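Local coordinates for gamma-glutamyltranspeptidase (PDB 6J3I), which probably transfers or hydrolyses gamma-glutamyl groups, as an LmbA-like Ntn-hydrolase of the gamma-glutamyltranspeptidase family that is expected to mature by self-cleavage, at residues A[421-426]-A[435-440]; A[480-485]-A[504-509]; A[499-504]-A[586-591]. The protein carries 1 engineered substitution. One frame throughout, in Å; residues are numbered along the deposited sequence.

Interaction 1: A[421-426]-A[435-440]; sequences ACHLDV and AATPSG. Engineered in segment 421-426: Ala421 (natural residue Thr).
His423 lays its imidazole across the carbonyl of Ala436, with Thr437 at the ring's edge, in a beta hairpin of the Ntn-hydrolase fold made by strands 424-428 and 433-436. Ala436 O sits over one face of the ring, 2.9 Å from His423 CD2. Thr437 CB lies close to the ring plane, 3.4 Å from the same CD2, and the two side chains meet at a slant. With CG anti to the backbone N (chi1 -161°), the histidine swings its ring toward the partner strand. On the face of the sheet that carries Asp425 and Ala435, Asp425 turns OD1 onto Ala435 CB, while its OD2 reaches the edge of the His423 ring in plane. Leu424 and Ala436 project from the other face, where Leu424 packs on helix 36-50.

The backbones pair antiparallel: Leu424 and Ala436 exchange two hydrogen bonds, and further along Cys422 N gives a nearly straight one (174°) to Pro438 O. At the hairpin's open end stands Ala421, engineered from threonine; in this family a threonine at the corresponding place is the self-processing nucleophile, and the natural residue here probably was too. Ser439, whose OG is hydrogen-bonded to Asp420, lies against it from the other arm of the hairpin: Ser439 OG is 3.2 Å from Ala421 CB.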
loop_
_atom_site.group_PDB
_atom_site.type_symbol
_atom_site.label_atom_id
_atom_site.label_comp_id
_atom_site.label_asym_id
_atom_site.label_seq_id
_atom_site.Cartn_x
_atom_site.Cartn_y
_atom_site.Cartn_z
ATOM N N ALA A 421 -3.667 -0.084 -4.034
ATOM C CA ALA A 421 -2.779 -1.165 -3.567
ATOM C C ALA A 421 -3.392 -2.547 -3.343
ATOM O O ALA A 421 -4.614 -2.758 -3.328
ATOM C CB ALA A 421 -2.010 -0.745 -2.302
ATOM N N CYS A 422 -2.461 -3.478 -3.176
ATOM C CA CYS A 422 -2.705 -4.819 -2.706
ATOM C C CYS A 422 -1.953 -5.035 -1.409
ATOM O O CYS A 422 -1.189 -4.172 -0.954
ATOM C CB CYS A 422 -2.204 -5.816 -3.749
ATOM S SG CYS A 422 -2.990 -5.629 -5.357
ATOM N N HIS A 423 -2.183 -6.199 -0.817
ATOM C CA HIS A 423 -1.384 -6.658 0.304
ATOM C C HIS A 423 -1.123 -8.164 0.260
ATOM O O HIS A 423 -1.875 -8.928 -0.341
ATOM C CB HIS A 423 -1.991 -6.262 1.652
ATOM C CG HIS A 423 -0.993 -6.307 2.759
ATOM N ND1 HIS A 423 -0.864 -7.381 3.612
ATOM C CD2 HIS A 423 0.008 -5.459 3.070
ATOM C CE1 HIS A 423 0.149 -7.161 4.430
ATOM N NE2 HIS A 423 0.694 -6.002 4.124
ATOM N N LEU A 424 -0.036 -8.562 0.912
ATOM C CA LEU A 424 0.449 -9.919 0.876
ATOM C C LEU A 424 1.350 -10.203 2.097
ATOM O O LEU A 424 2.308 -9.468 2.340
ATOM C CB LEU A 424 1.184 -10.095 -0.450
ATOM C CG LEU A 424 2.027 -11.341 -0.674
ATOM C CD1 LEU A 424 1.723 -11.997 -2.006
ATOM C CD2 LEU A 424 3.485 -10.943 -0.595
ATOM N N ASP A 425 1.005 -11.255 2.851
ATOM C CA ASP A 425 1.728 -11.714 4.057
ATOM C C ASP A 425 2.066 -13.187 3.963
ATOM O O ASP A 425 1.215 -13.976 3.556
ATOM C CB ASP A 425 0.845 -11.624 5.291
ATOM C CG ASP A 425 0.491 -10.250 5.641
ATOM O OD1 ASP A 425 1.427 -9.440 5.788
ATOM O OD2 ASP A 425 -0.715 -9.989 5.802
ATOM N N VAL A 426 3.269 -13.563 4.393
ATOM C CA VAL A 426 3.679 -14.977 4.428
ATOM C C VAL A 426 4.502 -15.308 5.677
ATOM O O VAL A 426 5.357 -14.534 6.079
ATOM C CB VAL A 426 4.511 -15.362 3.190
ATOM C CG1 VAL A 426 4.732 -16.870 3.143
ATOM C CG2 VAL A 426 3.830 -14.910 1.908
ATOM N N ALA A 435 5.739 -9.040 5.097
ATOM C CA ALA A 435 4.495 -8.314 4.873
ATOM C C ALA A 435 4.782 -7.198 3.872
ATOM O O ALA A 435 5.700 -6.397 4.076
ATOM C CB ALA A 435 3.957 -7.750 6.180
ATOM N N ALA A 436 4.012 -7.159 2.788
ATOM C CA ALA A 436 4.248 -6.205 1.697
ATOM C C ALA A 436 2.937 -5.621 1.203
ATOM O O ALA A 436 1.942 -6.335 1.091
ATOM C CB ALA A 436 4.980 -6.888 0.551
ATOM N N THR A 437 2.934 -4.326 0.897
ATOM C CA THR A 437 1.769 -3.697 0.258
ATOM C C THR A 437 2.221 -3.060 -1.053
ATOM O O THR A 437 2.599 -1.890 -1.080
ATOM C CB THR A 437 0.939 -2.773 1.205
ATOM O OG1 THR A 437 0.608 -1.530 0.578
ATOM C CG2 THR A 437 1.662 -2.497 2.467
ATOM N N PRO A 438 2.219 -3.864 -2.140
ATOM C CA PRO A 438 2.518 -3.344 -3.469
ATOM C C PRO A 438 1.326 -2.605 -4.071
ATOM O O PRO A 438 0.169 -2.957 -3.821
ATOM C CB PRO A 438 2.854 -4.600 -4.285
ATOM C CG PRO A 438 2.105 -5.688 -3.617
ATOM C CD PRO A 438 2.040 -5.329 -2.161
ATOM N N SER A 439 1.641 -1.600 -4.877
ATOM C CA SER A 439 0.665 -0.699 -5.444
ATOM C C SER A 439 1.251 -0.034 -6.672
ATOM O O SER A 439 2.396 -0.305 -7.044
ATOM C CB SER A 439 0.336 0.380 -4.430
ATOM O OG SER A 439 -0.883 1.013 -4.752
ATOM N N GLY A 440 0.454 0.838 -7.288
ATOM C CA GLY A 440 0.912 1.689 -8.372
ATOM C C GLY A 440 1.050 0.946 -9.673
ATOM O O GLY A 440 1.098 -0.285 -9.706
#

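Interaction 2: A[480-485]-A[504-509]; sequences RTTLTP and DQQDQW
Thr484 and Gln506 slide past each other in opposite directions, the methyl of the threonine lying against the base of the glutamine chain, with Thr484 CG2 3.5 Å from Gln506 CB. The glutamine, on helix 506-519, is extended beyond CG and lays its terminal amide along the 482-484 backbone, Gln506 CD coming 3.4 Å from Thr482 O. The hydroxyl of Thr484 goes to the next residue of the helix. With OG1 anti to the backbone N (chi1 -178°), the threonine donates to Asp507 OD2 at 2.6 Å, meeting the carboxylate on its syn side but 22° out of plane.

In this Ntn-hydrolase fold the contact sets the loop that leads into strand 486-490 against helix 506-519. Lys272 joins in: it salt-bridges to Asp507 OD1 and hydrogen-bonds to both Thr484 OG1 and Pro485 O, so two partners hold the threonine hydroxyl. Thr482 crosses Asp504 at about a right angle, its CG2 3.6 Å from Asp504 OD1. That carboxylate oxygen is held by Arg316 and Ser546, while Thr482 OG1 bonds to Asp420.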
loop_
_atom_site.group_PDB
_atom_site.type_symbol
_atom_site.label_atom_id
_atom_site.label_comp_id
_atom_site.label_asym_id
_atom_site.label_seq_id
_atom_site.Cartn_x
_atom_site.Cartn_y
_atom_site.Cartn_z
ATOM N N ARG A 480 5.809 11.087 -0.334
ATOM C CA ARG A 480 5.330 10.428 0.877
ATOM C C ARG A 480 4.158 9.521 0.515
ATOM O O ARG A 480 3.112 9.952 0.015
ATOM C CB ARG A 480 5.054 11.364 2.052
ATOM C CG ARG A 480 3.635 11.819 2.219
ATOM C CD ARG A 480 3.155 11.795 3.647
ATOM N NE ARG A 480 2.353 12.995 3.788
ATOM C CZ ARG A 480 1.130 13.175 3.288
ATOM N NH1 ARG A 480 0.474 12.208 2.646
ATOM N NH2 ARG A 480 0.547 14.354 3.461
ATOM N N THR A 481 4.375 8.244 0.765
ATOM C CA THR A 481 3.542 7.205 0.205
ATOM C C THR A 481 2.594 6.639 1.247
ATOM O O THR A 481 2.950 6.500 2.412
ATOM C CB THR A 481 4.407 6.099 -0.443
ATOM O OG1 THR A 481 3.556 5.168 -1.106
ATOM C CG2 THR A 481 5.291 5.357 0.567
ATOM N N THR A 482 1.384 6.310 0.800
ATOM C CA THR A 482 0.374 5.671 1.638
ATOM C C THR A 482 0.666 4.200 1.947
ATOM O O THR A 482 0.022 3.626 2.814
ATOM C CB THR A 482 -1.004 5.700 0.958
ATOM O OG1 THR A 482 -0.914 5.094 -0.340
ATOM C CG2 THR A 482 -1.505 7.120 0.837
ATOM N N LEU A 483 1.619 3.598 1.236
ATOM C CA LEU A 483 1.877 2.158 1.334
ATOM C C LEU A 483 2.580 1.824 2.635
ATOM O O LEU A 483 3.666 2.316 2.899
ATOM C CB LEU A 483 2.709 1.680 0.142
ATOM C CG LEU A 483 2.142 2.051 -1.238
ATOM C CD1 LEU A 483 2.979 1.429 -2.344
ATOM C CD2 LEU A 483 0.674 1.671 -1.376
ATOM N N THR A 484 1.971 0.951 3.428
ATOM C CA THR A 484 2.347 0.821 4.818
ATOM C C THR A 484 2.042 -0.566 5.433
ATOM O O THR A 484 1.039 -0.757 6.142
ATOM C CB THR A 484 1.733 1.978 5.633
ATOM O OG1 THR A 484 2.161 1.864 6.990
ATOM C CG2 THR A 484 0.201 1.996 5.558
ATOM N N PRO A 485 2.935 -1.545 5.186
ATOM C CA PRO A 485 2.789 -2.843 5.854
ATOM C C PRO A 485 3.212 -2.786 7.322
ATOM O O PRO A 485 3.745 -1.769 7.780
ATOM C CB PRO A 485 3.719 -3.753 5.055
ATOM C CG PRO A 485 4.768 -2.840 4.523
ATOM C CD PRO A 485 4.172 -1.471 4.392
ATOM N N ASP A 504 -5.244 6.379 2.342
ATOM C CA ASP A 504 -5.211 7.039 3.659
ATOM C C ASP A 504 -6.011 6.324 4.739
ATOM O O ASP A 504 -5.979 6.741 5.893
ATOM C CB ASP A 504 -5.703 8.485 3.565
ATOM C CG ASP A 504 -4.882 9.323 2.615
ATOM O OD1 ASP A 504 -3.640 9.324 2.728
ATOM O OD2 ASP A 504 -5.484 10.001 1.762
ATOM N N GLN A 505 -6.748 5.277 4.375
ATOM C CA GLN A 505 -7.337 4.376 5.370
ATOM C C GLN A 505 -6.391 3.293 5.898
ATOM O O GLN A 505 -6.688 2.676 6.918
ATOM C CB GLN A 505 -8.591 3.715 4.810
ATOM C CG GLN A 505 -9.776 4.659 4.672
ATOM C CD GLN A 505 -9.791 5.413 3.354
ATOM O OE1 GLN A 505 -10.025 4.830 2.295
ATOM N NE2 GLN A 505 -9.566 6.721 3.418
ATOM N N GLN A 506 -5.256 3.079 5.234
ATOM C CA GLN A 506 -4.393 1.933 5.518
ATOM C C GLN A 506 -3.976 1.824 6.976
ATOM O O GLN A 506 -4.220 0.791 7.603
ATOM C CB GLN A 506 -3.150 1.944 4.625
ATOM C CG GLN A 506 -3.420 1.428 3.229
ATOM C CD GLN A 506 -2.168 1.106 2.446
ATOM O OE1 GLN A 506 -2.084 1.400 1.251
ATOM N NE2 GLN A 506 -1.204 0.467 3.096
ATOM N N ASP A 507 -3.370 2.887 7.510
ATOM C CA ASP A 507 -2.966 2.909 8.926
ATOM C C ASP A 507 -4.059 3.385 9.900
ATOM O O ASP A 507 -3.784 3.600 11.090
ATOM C CB ASP A 507 -1.664 3.704 9.118
ATOM C CG ASP A 507 -0.418 2.875 8.820
ATOM O OD1 ASP A 507 -0.389 1.666 9.124
ATOM O OD2 ASP A 507 0.551 3.441 8.285
ATOM N N GLN A 508 -5.284 3.537 9.402
ATOM C CA GLN A 508 -6.457 3.676 10.259
ATOM C C GLN A 508 -7.035 2.288 10.533
ATOM O O GLN A 508 -7.127 1.855 11.692
ATOM C CB GLN A 508 -7.516 4.582 9.619
ATOM C CG GLN A 508 -6.986 5.931 9.152
ATOM C CD GLN A 508 -8.102 6.882 8.763
ATOM O OE1 GLN A 508 -9.088 7.034 9.497
ATOM N NE2 GLN A 508 -7.961 7.526 7.601
ATOM N N TRP A 509 -7.407 1.590 9.461
ATOM C CA TRP A 509 -7.918 0.223 9.571
ATOM C C TRP A 509 -6.953 -0.704 10.311
ATOM O O TRP A 509 -7.387 -1.515 11.120
ATOM C CB TRP A 509 -8.226 -0.365 8.196
ATOM C CG TRP A 509 -9.351 0.286 7.506
ATOM C CD1 TRP A 509 -10.454 0.853 8.082
ATOM C CD2 TRP A 509 -9.519 0.431 6.094
ATOM N NE1 TRP A 509 -11.287 1.361 7.116
ATOM C CE2 TRP A 509 -10.742 1.107 5.885
ATOM C CE3 TRP A 509 -8.752 0.063 4.981
ATOM C CZ2 TRP A 509 -11.217 1.423 4.607
ATOM C CZ3 TRP A 509 -9.235 0.373 3.701
ATOM C CH2 TRP A 509 -10.452 1.046 3.531
#

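Interaction 3: A[499-504]-A[586-591]; sequences GTPGGD and EGRLCA
Gly499 and Cys590 form an antiparallel hydrogen-bonded pair that joins strands 493-499 and 590-594 in the central sheet structure of the Ntn-hydrolase fold. Cys590 N donates to Gly499 O at 2.8 Å, and Gly499 N returns a longer bond to Cys590 O, tilted 29° from the carbonyl plane. Leu589 CA-H adds a contact to Gly499 O.

Past the strand end, a side chain takes over the hydrogen bonding. Thr500 points its hydroxyl at the 586-591 backbone, OG1 anti to the backbone N (chi1 175°); OG1 accepts from Arg588 N at 3.1 Å and itself donates to Pro501 O, in the carbonyl plane on a lone pair. A valine in place of this threonine is likely to leave Arg588 N without this acceptor and the Pro501 carbonyl without its donor.

Apolar packing comes from Leu589, whose CD2 lies 3.9 Å from Thr500 CB. Leu589 is also packed on Phe513 of helix 506-519. Arg588, bent at chi2 and chi3, folds back over Pro501 and continues toward Gly502 CA. The proline CG covers one face of the guanidinium, 3.6 Å from Arg588 NH2.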
loop_
_atom_site.group_PDB
_atom_site.type_symbol
_atom_site.label_atom_id
_atom_site.label_comp_id
_atom_site.label_asym_id
_atom_site.label_seq_id
_atom_site.Cartn_x
_atom_site.Cartn_y
_atom_site.Cartn_z
ATOM N N GLY A 499 -1.383 -6.281 7.124
ATOM C CA GLY A 499 -1.536 -5.058 6.352
ATOM C C GLY A 499 -2.867 -4.997 5.643
ATOM O O GLY A 499 -3.643 -5.955 5.678
ATOM N N THR A 500 -3.129 -3.852 5.021
ATOM C CA THR A 500 -4.316 -3.644 4.187
ATOM C C THR A 500 -3.986 -2.601 3.118
ATOM O O THR A 500 -3.114 -1.756 3.319
ATOM C CB THR A 500 -5.561 -3.189 5.012
ATOM O OG1 THR A 500 -6.655 -2.881 4.141
ATOM C CG2 THR A 500 -5.272 -1.977 5.847
ATOM N N PRO A 501 -4.661 -2.678 1.964
ATOM C CA PRO A 501 -4.660 -1.563 1.034
ATOM C C PRO A 501 -5.714 -0.527 1.412
ATOM O O PRO A 501 -6.405 -0.675 2.421
ATOM C CB PRO A 501 -5.009 -2.233 -0.284
ATOM C CG PRO A 501 -5.897 -3.348 0.102
ATOM C CD PRO A 501 -5.365 -3.848 1.406
ATOM N N GLY A 502 -5.795 0.525 0.603
ATOM C CA GLY A 502 -6.811 1.573 0.742
ATOM C C GLY A 502 -6.312 2.958 1.102
ATOM O O GLY A 502 -6.993 3.682 1.826
ATOM N N GLY A 503 -5.136 3.332 0.604
ATOM C CA GLY A 503 -4.663 4.711 0.683
ATOM C C GLY A 503 -4.567 5.255 2.095
ATOM O O GLY A 503 -3.915 4.654 2.955
ATOM N N ASP A 504 -5.244 6.379 2.342
ATOM C CA ASP A 504 -5.211 7.039 3.659
ATOM C C ASP A 504 -6.011 6.324 4.739
ATOM O O ASP A 504 -5.979 6.741 5.893
ATOM C CB ASP A 504 -5.703 8.485 3.565
ATOM C CG ASP A 504 -4.882 9.323 2.615
ATOM O OD1 ASP A 504 -3.640 9.324 2.728
ATOM O OD2 ASP A 504 -5.484 10.001 1.762
ATOM N N GLU A 586 -15.414 -1.749 4.872
ATOM C CA GLU A 586 -14.269 -1.071 5.499
ATOM C C GLU A 586 -13.149 -2.056 5.814
ATOM O O GLU A 586 -13.310 -2.934 6.663
ATOM C CB GLU A 586 -14.711 -0.373 6.782
ATOM C CG GLU A 586 -15.729 0.756 6.573
ATOM C CD GLU A 586 -15.107 2.045 6.058
ATOM O OE1 GLU A 586 -15.662 2.667 5.112
ATOM O OE2 GLU A 586 -14.056 2.430 6.614
ATOM N N GLY A 587 -12.026 -1.912 5.110
ATOM C CA GLY A 587 -10.827 -2.721 5.335
ATOM C C GLY A 587 -10.679 -3.869 4.352
ATOM O O GLY A 587 -11.655 -4.535 4.026
ATOM N N ARG A 588 -9.457 -4.082 3.864
ATOM C CA ARG A 588 -9.111 -5.300 3.131
ATOM C C ARG A 588 -7.888 -5.949 3.802
ATOM O O ARG A 588 -6.846 -6.192 3.182
ATOM C CB ARG A 588 -8.913 -5.020 1.625
ATOM C CG ARG A 588 -10.217 -4.840 0.837
ATOM C CD ARG A 588 -10.414 -3.421 0.326
ATOM N NE ARG A 588 -9.445 -3.076 -0.728
ATOM C CZ ARG A 588 -9.084 -1.837 -1.079
ATOM N NH1 ARG A 588 -9.596 -0.766 -0.458
ATOM N NH2 ARG A 588 -8.176 -1.663 -2.046
ATOM N N LEU A 589 -8.050 -6.241 5.088
ATOM C CA LEU A 589 -6.959 -6.717 5.942
ATOM C C LEU A 589 -6.466 -8.125 5.595
ATOM O O LEU A 589 -7.239 -8.994 5.162
ATOM C CB LEU A 589 -7.376 -6.675 7.415
ATOM C CG LEU A 589 -7.582 -5.284 8.030
ATOM C CD1 LEU A 589 -8.609 -5.331 9.157
ATOM C CD2 LEU A 589 -6.268 -4.704 8.538
ATOM N N CYS A 590 -5.162 -8.313 5.783
ATOM C CA CYS A 590 -4.504 -9.609 5.702
ATOM C C CYS A 590 -3.680 -9.767 6.969
ATOM O O CYS A 590 -3.212 -8.788 7.526
ATOM C CB CYS A 590 -3.602 -9.679 4.472
ATOM S SG CYS A 590 -4.401 -9.143 2.950
ATOM N N ALA A 591 -3.531 -11.003 7.431
ATOM C CA ALA A 591 -2.737 -11.290 8.622
ATOM C C ALA A 591 -2.244 -12.722 8.591
ATOM O O ALA A 591 -3.008 -13.633 8.289
ATOM C CB ALA A 591 -3.554 -11.046 9.885
#

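How the interactions relate
Interactions 2 and 3 share Asp504 and alternate along the chain: strand 493-499 runs into the 500-504 loop, then helix 506-519. Their centres lie about 8 Å apart, and Trp509 NE1 reaches Glu586 OE2 at 3.0 Å, a probable hydrogen bond. Interaction 1 packs against both, its Thr437 CG2 3.1 Å from Pro485 N and its Ala421 O 3.1 Å from Pro501 CB. All three converge on what is probably the active site. Engineered Ala421 CB stands 5.9 Å from Gly503 N, and Gly502-Gly503 resembles the glycine pair that forms the oxyanion hole in related transpeptidases. Asp420 bonds to Ser439, Thr482 and Gly502, one from each contact.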